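Long-range contacts in aac(6')-Ii (Enterococcus faecium, PDB 1N71), which is an aminoglycoside 6'-N-acetyltransferase of the GNAT superfamily that confers antibiotic resistance, probably by moving the acetyl group of acetyl-coenzyme A onto the drug: residues I46-V51 and G58-I63; H116-S121 and A134-L139. All coordinates share one frame; numbering follows the deposited sequence.

How the interactions relate
Interaction 1 comes first along the chain and closes before interaction 2 opens; their centres lie about 28 Å apart, on opposite sides of the chain's centre, and their nearest atoms are about 18 Å apart, so they do not touch. Residues 46-51 and 58-63 pair within the mixed sheet, beside strands 2-5 and 70-78. Residues 116-121 and 134-139 are largely loop, the second beginning at the last residue of helix 129-134; they follow strand 106-112 and pack against strands 153-158 and 168-174 at the other end of the same sheet. Coenzyme A relates the two: strand 55-66 adjoins the strand that carries Leu76 and Val78 of its binding site, whereas interaction 2 contributes Asn138 directly to the pocket.

Interaction 1. Residues I46-V51 and G58-I63; sequences IAVAAV and GFIGAI
Backbone hydrogen bonds between Val48 and Ile60 mark the middle of an antiparallel ladder whose short strand axes run at 168° and approach to 4.6 Å. Val48 N donates to Ile60 O at 2.9 Å, nearly straight, and Ile60 N returns a bond to Val48 O. Ile46 with Ala62 forms a second reciprocal pair. At the other end Ala50 N reaches Gly58 O at 2.8 Å from above the carbonyl plane, while the return bond from Gly58 N to Ala50 O is weak. Between these pairs stand the non-hydrogen-bonded pairs Ala47-Gly61 and Ala49-Phe59, where CA-H...O contacts add to the ladder: Gly61 CA lies 3.1 Å from Ile46 O.

Apolar packing divides between the two faces. On one, with chi1 at 179°, Phe59 CG points away from its own backbone N and the ring lies across the partner strand: Phe59 CZ meets Ala47 CB at 3.8 Å and CD1 lies 3.3 Å from Val48 O. Phe6 meets this ring with its plane at about 90°. On the other, Ile60 CG2 presses on Val48 CB at 3.6 Å, and Ile46 CB faces Ala62 CB; helix 87-101 packs here through Tyr94, Leu95 and Val99. This is the beta hairpin of strands 46-52 and 55-66, part of the central sheet of the GNAT fold.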
loop_
_atom_site.group_PDB
_atom_site.type_symbol
_atom_site.label_atom_id
_atom_site.label_comp_id
_atom_site.label_asym_id
_atom_site.label_seq_id
_atom_site.Cartn_x
_atom_site.Cartn_y
_atom_site.Cartn_z
ATOM N N ILE A 46 -15.076 -5.752 2.012
ATOM C CA ILE A 46 -15.626 -6.939 2.632
ATOM C C ILE A 46 -15.502 -6.687 4.131
ATOM O O ILE A 46 -14.491 -6.144 4.595
ATOM C CB ILE A 46 -14.838 -8.196 2.208
ATOM C CG1 ILE A 46 -15.090 -8.467 0.721
ATOM C CG2 ILE A 46 -15.252 -9.395 3.044
ATOM C CD1 ILE A 46 -14.181 -9.513 0.117
ATOM N N ALA A 47 -16.546 -7.046 4.871
ATOM C CA ALA A 47 -16.585 -6.863 6.316
ATOM C C ALA A 47 -17.134 -8.132 6.964
ATOM O O ALA A 47 -18.308 -8.470 6.799
ATOM C CB ALA A 47 -17.466 -5.676 6.663
ATOM N N VAL A 48 -16.274 -8.827 7.698
ATOM C CA VAL A 48 -16.650 -10.071 8.358
ATOM C C VAL A 48 -16.521 -9.944 9.868
ATOM O O VAL A 48 -15.522 -9.438 10.376
ATOM C CB VAL A 48 -15.767 -11.231 7.858
ATOM C CG1 VAL A 48 -16.111 -12.520 8.588
ATOM C CG2 VAL A 48 -15.948 -11.396 6.357
ATOM N N ALA A 49 -17.531 -10.421 10.587
ATOM C CA ALA A 49 -17.511 -10.335 12.037
ATOM C C ALA A 49 -17.529 -11.680 12.736
ATOM O O ALA A 49 -17.962 -12.693 12.179
ATOM C CB ALA A 49 -18.681 -9.499 12.519
ATOM N N ALA A 50 -17.030 -11.669 13.965
ATOM C CA ALA A 50 -16.991 -12.847 14.811
ATOM C C ALA A 50 -17.869 -12.452 15.989
ATOM O O ALA A 50 -17.539 -11.521 16.725
ATOM C CB ALA A 50 -15.574 -13.121 15.274
ATOM N N VAL A 51 -18.994 -13.138 16.150
ATOM C CA VAL A 51 -19.912 -12.818 17.234
ATOM C C VAL A 51 -20.214 -13.999 18.141
ATOM O O VAL A 51 -20.529 -15.096 17.680
ATOM C CB VAL A 51 -21.244 -12.272 16.682
ATOM C CG1 VAL A 51 -22.186 -11.927 17.830
ATOM C CG2 VAL A 51 -20.983 -11.042 15.832
ATOM N N GLY A 58 -14.551 -10.153 17.304
ATOM C CA GLY A 58 -13.534 -10.056 16.274
ATOM C C GLY A 58 -14.061 -9.481 14.973
ATOM O O GLY A 58 -15.239 -9.628 14.641
ATOM N N PHE A 59 -13.186 -8.817 14.227
ATOM C CA PHE A 59 -13.586 -8.216 12.963
ATOM C C PHE A 59 -12.422 -8.214 11.985
ATOM O O PHE A 59 -11.271 -8.033 12.379
ATOM C CB PHE A 59 -14.044 -6.774 13.182
ATOM C CG PHE A 59 -14.462 -6.070 11.920
ATOM C CD1 PHE A 59 -15.737 -6.260 11.391
ATOM C CD2 PHE A 59 -13.575 -5.229 11.247
ATOM C CE1 PHE A 59 -16.128 -5.624 10.208
ATOM C CE2 PHE A 59 -13.948 -4.588 10.069
ATOM C CZ PHE A 59 -15.233 -4.785 9.544
ATOM N N ILE A 60 -12.732 -8.418 10.711
ATOM C CA ILE A 60 -11.716 -8.407 9.668
ATOM C C ILE A 60 -12.334 -7.795 8.418
ATOM O O ILE A 60 -13.523 -7.975 8.147
ATOM C CB ILE A 60 -11.192 -9.835 9.360
ATOM C CG1 ILE A 60 -9.958 -9.750 8.454
ATOM C CG2 ILE A 60 -12.283 -10.670 8.696
ATOM C CD1 ILE A 60 -9.267 -11.086 8.222
ATOM N N GLY A 61 -11.535 -7.042 7.672
ATOM C CA GLY A 61 -12.043 -6.428 6.460
ATOM C C GLY A 61 -11.019 -6.498 5.344
ATOM O O GLY A 61 -9.856 -6.824 5.582
ATOM N N ALA A 62 -11.452 -6.209 4.122
ATOM C CA ALA A 62 -10.546 -6.216 2.981
ATOM C C ALA A 62 -10.934 -5.101 2.022
ATOM O O ALA A 62 -12.119 -4.854 1.784
ATOM C CB ALA A 62 -10.584 -7.566 2.273
ATOM N N ILE A 63 -9.923 -4.435 1.476
ATOM C CA ILE A 63 -10.107 -3.326 0.543
ATOM C C ILE A 63 -9.573 -3.709 -0.839
ATOM O O ILE A 63 -8.443 -4.175 -0.964
ATOM C CB ILE A 63 -9.315 -2.083 1.010
ATOM C CG1 ILE A 63 -9.719 -1.705 2.432
ATOM C CG2 ILE A 63 -9.555 -0.922 0.058
ATOM C CD1 ILE A 63 -8.820 -0.656 3.053
#

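Interaction 2. Residues H116-S121 and A134-L139; sequences HGTTLS and ASIQNL
Thr119 reaches across to Ile136 and Gln137 with its hydroxyl standing in for a backbone carbonyl: Thr119 OG1 accepts from Gln137 N at 3.0 Å. The torsion chi1 of 52° places OG1 between the backbone N and the carbonyl carbon, within reach of that N-H, and leaves CG2 beside Gln137 CB. A water 2.6 Å from Thr119 OG1 also donates a weak bond to Ser135 OG. Thr119 N donates to Gln137 O in the carbonyl plane, giving a second bond between the same two residues. Farther along, Leu139 N bonds Gly117 O at 2.8 Å, but bent to 131°. Thr118 and Asn138 thus form a single bridge between irregular segments.

Side chains close both ends. Leu139 CD1 sits over one face of the His116 imidazole in a CH-pi contact, 3.7 Å from the ring centroid and 19° off its normal. His116 ND1 donates in the ring plane to Ser121 OG, which helps fix the ring's rotation. At the other end the Ile136 and Leu120 side chains cross at about a right angle, Ile136 CD1 meeting Leu120 CG at 3.6 Å. Thr118 OG1 accepts from Leu120 N in an ST turn and also bonds Asp113.

Asn138 touches coenzyme A and bonds Glu145 of helix 144-149, whose Tyr144 packs on Thr118 and Ile136. Leu120 and Ile136 rest on Val157 and Ile154 of strand 153-158, and Ile169 of strand 168-174 supports Thr118 and Leu120.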
loop_
_atom_site.group_PDB
_atom_site.type_symbol
_atom_site.label_atom_id
_atom_site.label_comp_id
_atom_site.label_asym_id
_atom_site.label_seq_id
_atom_site.Cartn_x
_atom_site.Cartn_y
_atom_site.Cartn_z
ATOM N N HIS A 116 10.688 -3.510 18.153
ATOM C CA HIS A 116 11.607 -4.638 18.042
ATOM C C HIS A 116 10.967 -6.006 18.322
ATOM O O HIS A 116 11.472 -6.793 19.125
ATOM C CB HIS A 116 12.801 -4.403 18.977
ATOM C CG HIS A 116 14.018 -5.208 18.626
ATOM N ND1 HIS A 116 14.458 -5.367 17.328
ATOM C CD2 HIS A 116 14.912 -5.860 19.407
ATOM C CE1 HIS A 116 15.570 -6.084 17.326
ATOM N NE2 HIS A 116 15.866 -6.395 18.575
ATOM N N GLY A 117 9.860 -6.285 17.639
ATOM C CA GLY A 117 9.184 -7.562 17.805
ATOM C C GLY A 117 9.803 -8.648 16.944
ATOM O O GLY A 117 9.624 -9.838 17.212
ATOM N N THR A 118 10.526 -8.240 15.902
ATOM C CA THR A 118 11.190 -9.180 14.993
ATOM C C THR A 118 12.600 -8.677 14.668
ATOM O O THR A 118 12.954 -7.540 14.981
ATOM C CB THR A 118 10.442 -9.325 13.647
ATOM O OG1 THR A 118 10.789 -8.231 12.790
ATOM C CG2 THR A 118 8.936 -9.322 13.865
ATOM N N THR A 119 13.392 -9.522 14.019
ATOM C CA THR A 119 14.750 -9.145 13.659
ATOM C C THR A 119 14.810 -8.165 12.496
ATOM O O THR A 119 15.897 -7.748 12.096
ATOM C CB THR A 119 15.600 -10.389 13.305
ATOM O OG1 THR A 119 14.917 -11.187 12.327
ATOM C CG2 THR A 119 15.863 -11.219 14.554
ATOM N N LEU A 120 13.653 -7.788 11.952
ATOM C CA LEU A 120 13.634 -6.845 10.834
ATOM C C LEU A 120 13.676 -5.396 11.299
ATOM O O LEU A 120 13.895 -4.488 10.500
ATOM C CB LEU A 120 12.408 -7.068 9.940
ATOM C CG LEU A 120 12.340 -8.395 9.174
ATOM C CD1 LEU A 120 11.205 -8.324 8.163
ATOM C CD2 LEU A 120 13.661 -8.659 8.453
ATOM N N SER A 121 13.449 -5.174 12.588
ATOM C CA SER A 121 13.507 -3.824 13.134
ATOM C C SER A 121 14.885 -3.631 13.778
ATOM O O SER A 121 15.609 -4.601 14.013
ATOM C CB SER A 121 12.399 -3.613 14.174
ATOM O OG SER A 121 12.460 -4.584 15.202
ATOM N N ALA A 134 14.407 -13.350 4.708
ATOM C CA ALA A 134 14.403 -14.810 4.721
ATOM C C ALA A 134 14.796 -15.400 6.082
ATOM O O ALA A 134 14.310 -16.462 6.470
ATOM C CB ALA A 134 15.341 -15.342 3.621
ATOM N N SER A 135 15.664 -14.711 6.813
ATOM C CA SER A 135 16.111 -15.211 8.114
ATOM C C SER A 135 15.389 -14.575 9.300
ATOM O O SER A 135 15.844 -14.681 10.443
ATOM C CB SER A 135 17.619 -14.989 8.261
ATOM O OG SER A 135 17.933 -13.609 8.210
ATOM N N ILE A 136 14.261 -13.922 9.045
ATOM C CA ILE A 136 13.527 -13.271 10.127
ATOM C C ILE A 136 13.265 -14.220 11.291
ATOM O O ILE A 136 13.023 -15.410 11.094
ATOM C CB ILE A 136 12.167 -12.712 9.635
ATOM C CG1 ILE A 136 11.513 -11.882 10.744
ATOM C CG2 ILE A 136 11.232 -13.862 9.253
ATOM C CD1 ILE A 136 10.259 -11.145 10.300
ATOM N N GLN A 137 13.332 -13.682 12.506
ATOM C CA GLN A 137 13.071 -14.454 13.718
ATOM C C GLN A 137 12.061 -13.655 14.538
ATOM O O GLN A 137 12.137 -12.430 14.600
ATOM C CB GLN A 137 14.356 -14.655 14.535
ATOM C CG GLN A 137 15.439 -15.453 13.833
ATOM C CD GLN A 137 15.066 -16.908 13.636
ATOM O OE1 GLN A 137 14.650 -17.585 14.574
ATOM N NE2 GLN A 137 15.224 -17.401 12.413
ATOM N N ASN A 138 11.113 -14.349 15.157
ATOM C CA ASN A 138 10.097 -13.681 15.957
ATOM C C ASN A 138 10.597 -13.495 17.387
ATOM O O ASN A 138 10.712 -14.458 18.149
ATOM C CB ASN A 138 8.801 -14.495 15.956
ATOM C CG ASN A 138 7.601 -13.669 16.378
ATOM O OD1 ASN A 138 7.751 -12.530 16.839
ATOM N ND2 ASN A 138 6.405 -14.236 16.228
ATOM N N LEU A 139 10.892 -12.252 17.746
ATOM C CA LEU A 139 11.409 -11.951 19.072
ATOM C C LEU A 139 10.367 -11.794 20.172
ATOM O O LEU A 139 10.547 -12.328 21.270
ATOM C CB LEU A 139 12.263 -10.686 19.016
ATOM C CG LEU A 139 13.321 -10.658 17.910
ATOM C CD1 LEU A 139 14.107 -9.365 18.010
ATOM C CD2 LEU A 139 14.241 -11.864 18.028
HETATM O O HOH W 1 16.290 -11.150 10.067
#